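Local coordinates for protein cysteine desulfurase (Fervidobacterium islandicum, PDB 6A6E) that catalyses the PLP-dependent removal of sulfur from cysteine to give alanine and an enzyme-bound persulfide, probably as the sulfur donor of a Suf iron-sulfur cluster system, at residues 53-57 with 58-62; 324-327 with 328-331. All blocks are in the same frame, centred on the assembly; numbering follows the deposited sequence.

Contact 1: residues 53-57 with 58-62; sequences MTDFY and LYHYS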
ATOM      1  N   MET A  53      -1.362  17.073  -2.733  1.00 18.67           N
ATOM      2  CA  MET A  53      -0.485  15.997  -2.229  1.00 19.95           C
ATOM      3  C   MET A  53       0.969  16.344  -2.211  1.00 19.75           C
ATOM      4  O   MET A  53       1.701  16.007  -1.245  1.00 19.37           O
ATOM      5  CB  MET A  53      -0.634  14.752  -3.080  1.00 22.64           C
ATOM      6  CG  MET A  53      -2.030  14.145  -3.004  1.00 25.23           C
ATOM      7  SD  MET A  53      -2.259  12.757  -4.179  1.00 29.92           S
ATOM      8  CE  MET A  53      -0.906  11.750  -3.684  1.00 25.36           C
ATOM      9  N   THR A  54       1.398  17.036  -3.255  1.00 18.24           N
ATOM     10  CA  THR A  54       2.756  17.552  -3.346  1.00 19.98           C
ATOM     11  C   THR A  54       3.094  18.549  -2.200  1.00 19.79           C
ATOM     12  O   THR A  54       4.120  18.431  -1.547  1.00 21.05           O
ATOM     13  CB  THR A  54       2.980  18.296  -4.685  1.00 22.92           C
ATOM     14  OG1 THR A  54       3.016  17.362  -5.747  1.00 23.39           O
ATOM     15  CG2 THR A  54       4.345  19.035  -4.671  1.00 23.79           C
ATOM     16  N   ASP A  55       2.200  19.497  -1.945  1.00 19.40           N
ATOM     17  CA  ASP A  55       2.338  20.426  -0.830  1.00 20.14           C
ATOM     18  C   ASP A  55       2.405  19.675   0.532  1.00 18.68           C
ATOM     19  O   ASP A  55       3.196  20.006   1.405  1.00 17.17           O
ATOM     20  CB  ASP A  55       1.182  21.440  -0.840  1.00 22.62           C
ATOM     21  CG  ASP A  55       1.106  22.276   0.455  1.00 25.93           C
ATOM     22  OD1 ASP A  55       1.863  23.244   0.561  1.00 26.54           O
ATOM     23  OD2 ASP A  55       0.308  21.938   1.385  1.00 28.49           O
ATOM     24  N   PHE A  56       1.576  18.640   0.674  1.00 17.98           N
ATOM     25  CA  PHE A  56       1.609  17.836   1.847  1.00 17.10           C
ATOM     26  C   PHE A  56       2.974  17.114   2.030  1.00 15.86           C
ATOM     27  O   PHE A  56       3.591  17.251   3.078  1.00 15.10           O
ATOM     28  CB  PHE A  56       0.443  16.842   1.859  1.00 17.36           C
ATOM     29  CG  PHE A  56       0.413  16.007   3.104  1.00 17.11           C
ATOM     30  CD1 PHE A  56      -0.116  16.525   4.284  1.00 18.01           C
ATOM     31  CD2 PHE A  56       0.968  14.735   3.118  1.00 17.44           C
ATOM     32  CE1 PHE A  56      -0.114  15.755   5.474  1.00 17.52           C
ATOM     33  CE2 PHE A  56       0.963  13.964   4.272  1.00 16.33           C
ATOM     34  CZ  PHE A  56       0.404  14.492   5.453  1.00 18.43           C
ATOM     35  N   TYR A  57       3.463  16.425   0.993  1.00 15.88           N
ATOM     36  CA  TYR A  57       4.762  15.746   1.029  1.00 16.44           C
ATOM     37  C   TYR A  57       5.890  16.694   1.352  1.00 17.20           C
ATOM     38  O   TYR A  57       6.871  16.310   2.041  1.00 17.01           O
ATOM     39  CB  TYR A  57       5.094  15.066  -0.326  1.00 16.67           C
ATOM     40  CG  TYR A  57       4.726  13.584  -0.524  1.00 17.87           C
ATOM     41  CD1 TYR A  57       5.034  12.610   0.440  1.00 18.85           C
ATOM     42  CD2 TYR A  57       4.140  13.135  -1.722  1.00 19.23           C
ATOM     43  CE1 TYR A  57       4.724  11.275   0.236  1.00 18.01           C
ATOM     44  CE2 TYR A  57       3.852  11.793  -1.937  1.00 18.98           C
ATOM     45  CZ  TYR A  57       4.179  10.869  -0.939  1.00 18.53           C
ATOM     46  OH  TYR A  57       3.874   9.567  -1.120  1.00 18.85           O
ATOM     47  N   LEU A  58       5.819  17.917   0.788  1.00 16.30           N
ATOM     48  CA  LEU A  58       6.994  18.803   0.840  1.00 17.58           C
ATOM     49  C   LEU A  58       6.972  19.669   2.112  1.00 17.39           C
ATOM     50  O   LEU A  58       8.015  20.027   2.586  1.00 20.36           O
ATOM     51  CB  LEU A  58       7.119  19.675  -0.423  1.00 18.59           C
ATOM     52  CG  LEU A  58       7.447  18.931  -1.716  1.00 21.22           C
ATOM     53  CD1 LEU A  58       7.404  19.849  -2.931  1.00 22.26           C
ATOM     54  CD2 LEU A  58       8.811  18.214  -1.589  1.00 21.59           C
ATOM     55  N   TYR A  59       5.806  19.975   2.664  1.00 18.29           N
ATOM     56  CA  TYR A  59       5.719  20.948   3.763  1.00 19.13           C
ATOM     57  C   TYR A  59       5.010  20.468   5.042  1.00 20.79           C
ATOM     58  O   TYR A  59       5.177  21.112   6.118  1.00 21.05           O
ATOM     59  CB  TYR A  59       5.065  22.266   3.268  1.00 21.17           C
ATOM     60  CG  TYR A  59       5.875  23.036   2.193  1.00 21.65           C
ATOM     61  CD1 TYR A  59       7.019  23.781   2.538  1.00 26.17           C
ATOM     62  CD2 TYR A  59       5.527  22.989   0.871  1.00 22.73           C
ATOM     63  CE1 TYR A  59       7.777  24.484   1.563  1.00 24.40           C
ATOM     64  CE2 TYR A  59       6.246  23.721  -0.109  1.00 25.58           C
ATOM     65  CZ  TYR A  59       7.376  24.461   0.258  1.00 25.62           C
ATOM     66  OH  TYR A  59       8.109  25.142  -0.684  1.00 28.61           O
ATOM     67  N   HIS A  60       4.240  19.384   4.973  1.00 16.86           N
ATOM     68  CA  HIS A  60       3.407  19.002   6.127  1.00 18.58           C
ATOM     69  C   HIS A  60       3.584  17.552   6.559  1.00 16.69           C
ATOM     70  O   HIS A  60       2.713  16.984   7.127  1.00 15.11           O
ATOM     71  CB  HIS A  60       1.962  19.299   5.870  1.00 18.52           C
ATOM     72  CG  HIS A  60       1.729  20.751   5.573  1.00 21.28           C
ATOM     73  ND1 HIS A  60       1.800  21.721   6.549  1.00 21.61           N
ATOM     74  CD2 HIS A  60       1.567  21.407   4.394  1.00 23.58           C
ATOM     75  CE1 HIS A  60       1.630  22.905   5.987  1.00 24.01           C
ATOM     76  NE2 HIS A  60       1.499  22.748   4.680  1.00 21.33           N
ATOM     77  N   TYR A  61       4.742  16.995   6.290  1.00 17.02           N
ATOM     78  CA  TYR A  61       4.900  15.529   6.305  1.00 18.24           C
ATOM     79  C   TYR A  61       5.790  15.053   7.433  1.00 17.01           C
ATOM     80  O   TYR A  61       6.827  15.630   7.670  1.00 16.95           O
ATOM     81  CB  TYR A  61       5.496  15.057   4.973  1.00 19.07           C
ATOM     82  CG  TYR A  61       5.800  13.591   5.033  1.00 20.98           C
ATOM     83  CD1 TYR A  61       4.800  12.668   4.784  1.00 21.88           C
ATOM     84  CD2 TYR A  61       7.021  13.122   5.492  1.00 19.42           C
ATOM     85  CE1 TYR A  61       5.045  11.320   4.901  1.00 22.38           C
ATOM     86  CE2 TYR A  61       7.261  11.782   5.623  1.00 19.99           C
ATOM     87  CZ  TYR A  61       6.260  10.893   5.304  1.00 21.99           C
ATOM     88  OH  TYR A  61       6.436   9.536   5.424  1.00 24.77           O
ATOM     89  N   SER A  62       5.360  13.999   8.110  1.00 16.74           N
ATOM     90  CA  SER A  62       6.145  13.218   9.024  1.00 17.05           C
ATOM     91  C   SER A  62       5.328  11.992   9.343  1.00 15.35           C
ATOM     92  O   SER A  62       4.219  11.897   8.930  1.00 15.18           O
ATOM     93  CB  SER A  62       6.358  13.922  10.369  1.00 21.71           C
ATOM     94  OG  SER A  62       7.389  14.846  10.303  1.00 28.36           O
TER
HETATM   95  O   HOH W   1       1.864  24.762   2.604  1.00 29.98           O
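Leu58 and Thr54 lie one turn apart at the C-terminal end of helix 47-59, at the dimer interface. Leu58 N donates to Thr54 O at 2.9 Å, and the two side chains run side by side, with Leu58 CD1 3.6 Å from Thr54 CG2. Tyr59 N likewise bonds Asp55 O. The two side chains cross at about a right angle, with the Tyr59 ring and the Asp55 carboxylate inclined at 36°. Tyr59 CD2 lies 3.7 Å from Asp55 OD1. His60 N closes on Phe56 O at 2.9 Å, and His60 is the first residue to leave helical angles. The imidazole turns an edge to Asp55, CD2 standing 3.3 Å from OD2, and a water links Asp55 OD1 to His60 NE2. With ND1 hydrogen-bonded to Glu74, the ring's rotation is probably fixed. CG of Phe56 is anti to its backbone N (chi1 -178°), which swings the ring under the chain at His60, with CE1 3.5 Å from His60 O. Tyr61 then presents its ring edge to Phe56, CD1 4.1 Å from CE2. With an alanine at Phe56 a gap would probably open between His60 and the two neighbouring helices, and the Tyr61 ring would lose one of its supports. Tyr61 OH and Tyr57 OH bond Ser42 and Thr241 of the second subunit. The Phe56 ring also packs on Ala75 and Ala78 of helix 70-90 and Val294 of helix 290-306.

Contact 2: residues 324-327 with 328-331; sequences EKMM and ELDF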
ATOM      1  N   GLU A 324     -26.077   2.818 -26.527  1.00 33.65           N
ATOM      2  CA  GLU A 324     -26.913   3.082 -27.727  1.00 35.56           C
ATOM      3  C   GLU A 324     -26.120   3.001 -29.028  1.00 32.91           C
ATOM      4  O   GLU A 324     -26.528   2.335 -29.958  1.00 32.24           O
ATOM      5  CB  GLU A 324     -27.544   4.466 -27.609  1.00 38.28           C
ATOM      6  CG  GLU A 324     -28.424   4.897 -28.766  1.00 49.19           C
ATOM      7  CD  GLU A 324     -28.717   6.390 -28.712  1.00 56.02           C
ATOM      8  OE1 GLU A 324     -28.009   7.162 -29.398  1.00 66.14           O
ATOM      9  OE2 GLU A 324     -29.609   6.793 -27.943  1.00 60.41           O
ATOM     10  N   LYS A 325     -25.000   3.721 -29.098  1.00 31.76           N
ATOM     11  CA  LYS A 325     -24.205   3.731 -30.282  1.00 32.20           C
ATOM     12  C   LYS A 325     -23.614   2.362 -30.583  1.00 32.63           C
ATOM     13  O   LYS A 325     -23.453   2.016 -31.775  1.00 27.41           O
ATOM     14  CB  LYS A 325     -23.098   4.780 -30.194  1.00 33.68           C
ATOM     15  CG  LYS A 325     -23.599   6.210 -30.178  1.00 39.02           C
ATOM     16  CD  LYS A 325     -24.543   6.475 -31.348  1.00 40.05           C
ATOM     17  CE  LYS A 325     -24.646   7.948 -31.618  1.00 45.69           C
ATOM     18  NZ  LYS A 325     -26.006   8.307 -32.105  1.00 50.53           N
ATOM     19  N   MET A 326     -23.276   1.592 -29.537  1.00 32.21           N
ATOM     20  CA  MET A 326     -22.667   0.286 -29.740  1.00 32.99           C
ATOM     21  C   MET A 326     -23.702  -0.673 -30.256  1.00 35.73           C
ATOM     22  O   MET A 326     -23.407  -1.464 -31.140  1.00 33.33           O
ATOM     23  CB  MET A 326     -21.991  -0.295 -28.504  1.00 33.20           C
ATOM     24  CG  MET A 326     -20.748   0.478 -28.094  1.00 32.25           C
ATOM     25  SD  MET A 326     -19.344   0.364 -29.201  1.00 31.00           S
ATOM     26  CE  MET A 326     -19.174  -1.390 -29.088  1.00 31.14           C
ATOM     27  N   MET A 327     -24.903  -0.615 -29.705  1.00 38.75           N
ATOM     28  CA  MET A 327     -25.979  -1.493 -30.138  1.00 40.38           C
ATOM     29  C   MET A 327     -26.425  -1.265 -31.596  1.00 38.66           C
ATOM     30  O   MET A 327     -27.058  -2.105 -32.149  1.00 37.68           O
ATOM     31  CB  MET A 327     -27.194  -1.373 -29.217  1.00 41.65           C
ATOM     32  CG  MET A 327     -26.976  -1.878 -27.801  1.00 43.98           C
ATOM     33  SD  MET A 327     -26.308  -3.542 -27.826  1.00 50.03           S
ATOM     34  CE  MET A 327     -27.793  -4.490 -28.190  1.00 54.30           C
ATOM     35  N   GLU A 328     -26.093  -0.137 -32.205  1.00 39.35           N
ATOM     36  CA  GLU A 328     -26.500   0.162 -33.579  1.00 40.23           C
ATOM     37  C   GLU A 328     -25.570  -0.521 -34.579  1.00 45.24           C
ATOM     38  O   GLU A 328     -25.939  -0.629 -35.738  1.00 46.91           O
ATOM     39  CB  GLU A 328     -26.451   1.679 -33.846  1.00 38.28           C
ATOM     40  CG  GLU A 328     -27.638   2.456 -33.293  1.00 39.71           C
ATOM     41  CD  GLU A 328     -27.478   3.972 -33.292  1.00 41.95           C
ATOM     42  OE1 GLU A 328     -26.530   4.523 -33.913  1.00 44.68           O
ATOM     43  OE2 GLU A 328     -28.322   4.632 -32.640  1.00 49.68           O
ATOM     44  N   LEU A 329     -24.363  -0.921 -34.153  1.00 37.54           N
ATOM     45  CA  LEU A 329     -23.360  -1.487 -35.055  1.00 37.73           C
ATOM     46  C   LEU A 329     -23.679  -2.943 -35.282  1.00 39.48           C
ATOM     47  O   LEU A 329     -23.788  -3.705 -34.334  1.00 42.40           O
ATOM     48  CB  LEU A 329     -21.951  -1.389 -34.483  1.00 34.48           C
ATOM     49  CG  LEU A 329     -21.502  -0.013 -34.061  1.00 34.76           C
ATOM     50  CD1 LEU A 329     -20.074  -0.052 -33.516  1.00 35.85           C
ATOM     51  CD2 LEU A 329     -21.630   0.972 -35.203  1.00 35.75           C
ATOM     52  N   ASP A 330     -23.800  -3.331 -36.548  1.00 41.11           N
ATOM     53  CA  ASP A 330     -24.272  -4.666 -36.898  1.00 42.12           C
ATOM     54  C   ASP A 330     -23.121  -5.672 -36.869  1.00 38.26           C
ATOM     55  O   ASP A 330     -23.365  -6.837 -36.689  1.00 38.53           O
ATOM     56  CB  ASP A 330     -25.131  -4.689 -38.224  1.00 47.29           C
ATOM     57  CG  ASP A 330     -24.363  -4.269 -39.518  1.00 58.03           C
ATOM     58  OD1 ASP A 330     -23.108  -4.202 -39.552  1.00 63.82           O
ATOM     59  OD2 ASP A 330     -25.053  -4.020 -40.549  1.00 64.62           O
ATOM     60  N   PHE A 331     -21.875  -5.182 -36.944  1.00 36.54           N
ATOM     61  CA  PHE A 331     -20.658  -6.012 -36.904  1.00 35.18           C
ATOM     62  C   PHE A 331     -19.987  -6.167 -35.493  1.00 42.24           C
ATOM     63  O   PHE A 331     -18.874  -6.660 -35.402  1.00 35.25           O
ATOM     64  CB  PHE A 331     -19.630  -5.423 -37.833  1.00 36.73           C
ATOM     65  CG  PHE A 331     -19.230  -4.034 -37.474  1.00 36.30           C
ATOM     66  CD1 PHE A 331     -19.973  -2.954 -37.909  1.00 36.81           C
ATOM     67  CD2 PHE A 331     -18.137  -3.815 -36.677  1.00 34.55           C
ATOM     68  CE1 PHE A 331     -19.597  -1.672 -37.579  1.00 40.72           C
ATOM     69  CE2 PHE A 331     -17.764  -2.550 -36.336  1.00 35.96           C
ATOM     70  CZ  PHE A 331     -18.477  -1.472 -36.795  1.00 40.56           C
TER
HETATM   71  O   HOH W   2     -23.577   3.801 -33.689  1.00 40.87           O
HETATM   72  O   HOH W   3     -26.646  -4.428 -33.493  1.00 50.70           O
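Leu329 N donates to Met326 O at 3.2 Å, and this i to i+3 bond closes a turn where helix 308-327 gives way to the loop. Met327 and Glu328, the two residues between, have the backbone angles of a type I turn. The bond is fairly straight at the hydrogen (157°), but the donor sits above the carbonyl plane, 58° out of it. Glu328 N is shared between two weak bonds, to Glu324 O and to Lys325 O. Two waters bind backbone carbonyls here. One donates to Lys325 O and also to Glu328 OE1, the latter at 3.0 Å. The other joins Met327 O to Leu329 O.

The charged side chains of Glu324, Lys325 and Glu328 gather on one flank. Glu328 and Glu324 lie side by side with their carboxylate planes nearly parallel, Glu328 OE2 being 4.1 Å from Glu324 OE1. Lys325 probably eases this like-charge approach. Its NZ makes a salt bridge to Glu324 OE1 at 3.6 Å and stays 4.2 Å from Glu328 OE1, beyond a salt bridge. The aliphatic part of the lysine runs along Glu328, with CD 3.8 Å from OE1. Glu328 CG is anti to the carbonyl carbon (chi1 -79°) and the chain is extended beyond, which lays it along Glu324, CG 3.5 Å from Glu324 O.

On the inner side Met326 is buried against Ile414 and Leu417 of helix 407-423 and Val346 and Phe348 of strand 345-350. The loop then enters strand 332-334, an edge strand of the six-stranded mixed sheet. Leu329 CD1 lies a loose 4.4 Å from Met326 SD.

Overall arrangement
Contacts 1 and 2 are both local contacts where a helix gives way to a loop, but they lie on opposite sides of the chain's centre, with centres about 48 Å apart. They share no helix or strand. Contact 1 is partly buried and lies against the second subunit; the side chain of its Tyr61 is about 8 Å from a bound PLP. Contact 2 is a surface contact that no other chain of the assembly touches, on the way into an edge strand. Their chemistry differs accordingly. In 53-62 regular helical bonds are joined by aromatic packing. In 324-331 the bonds are mostly weaker, and charged side chains and waters predominate.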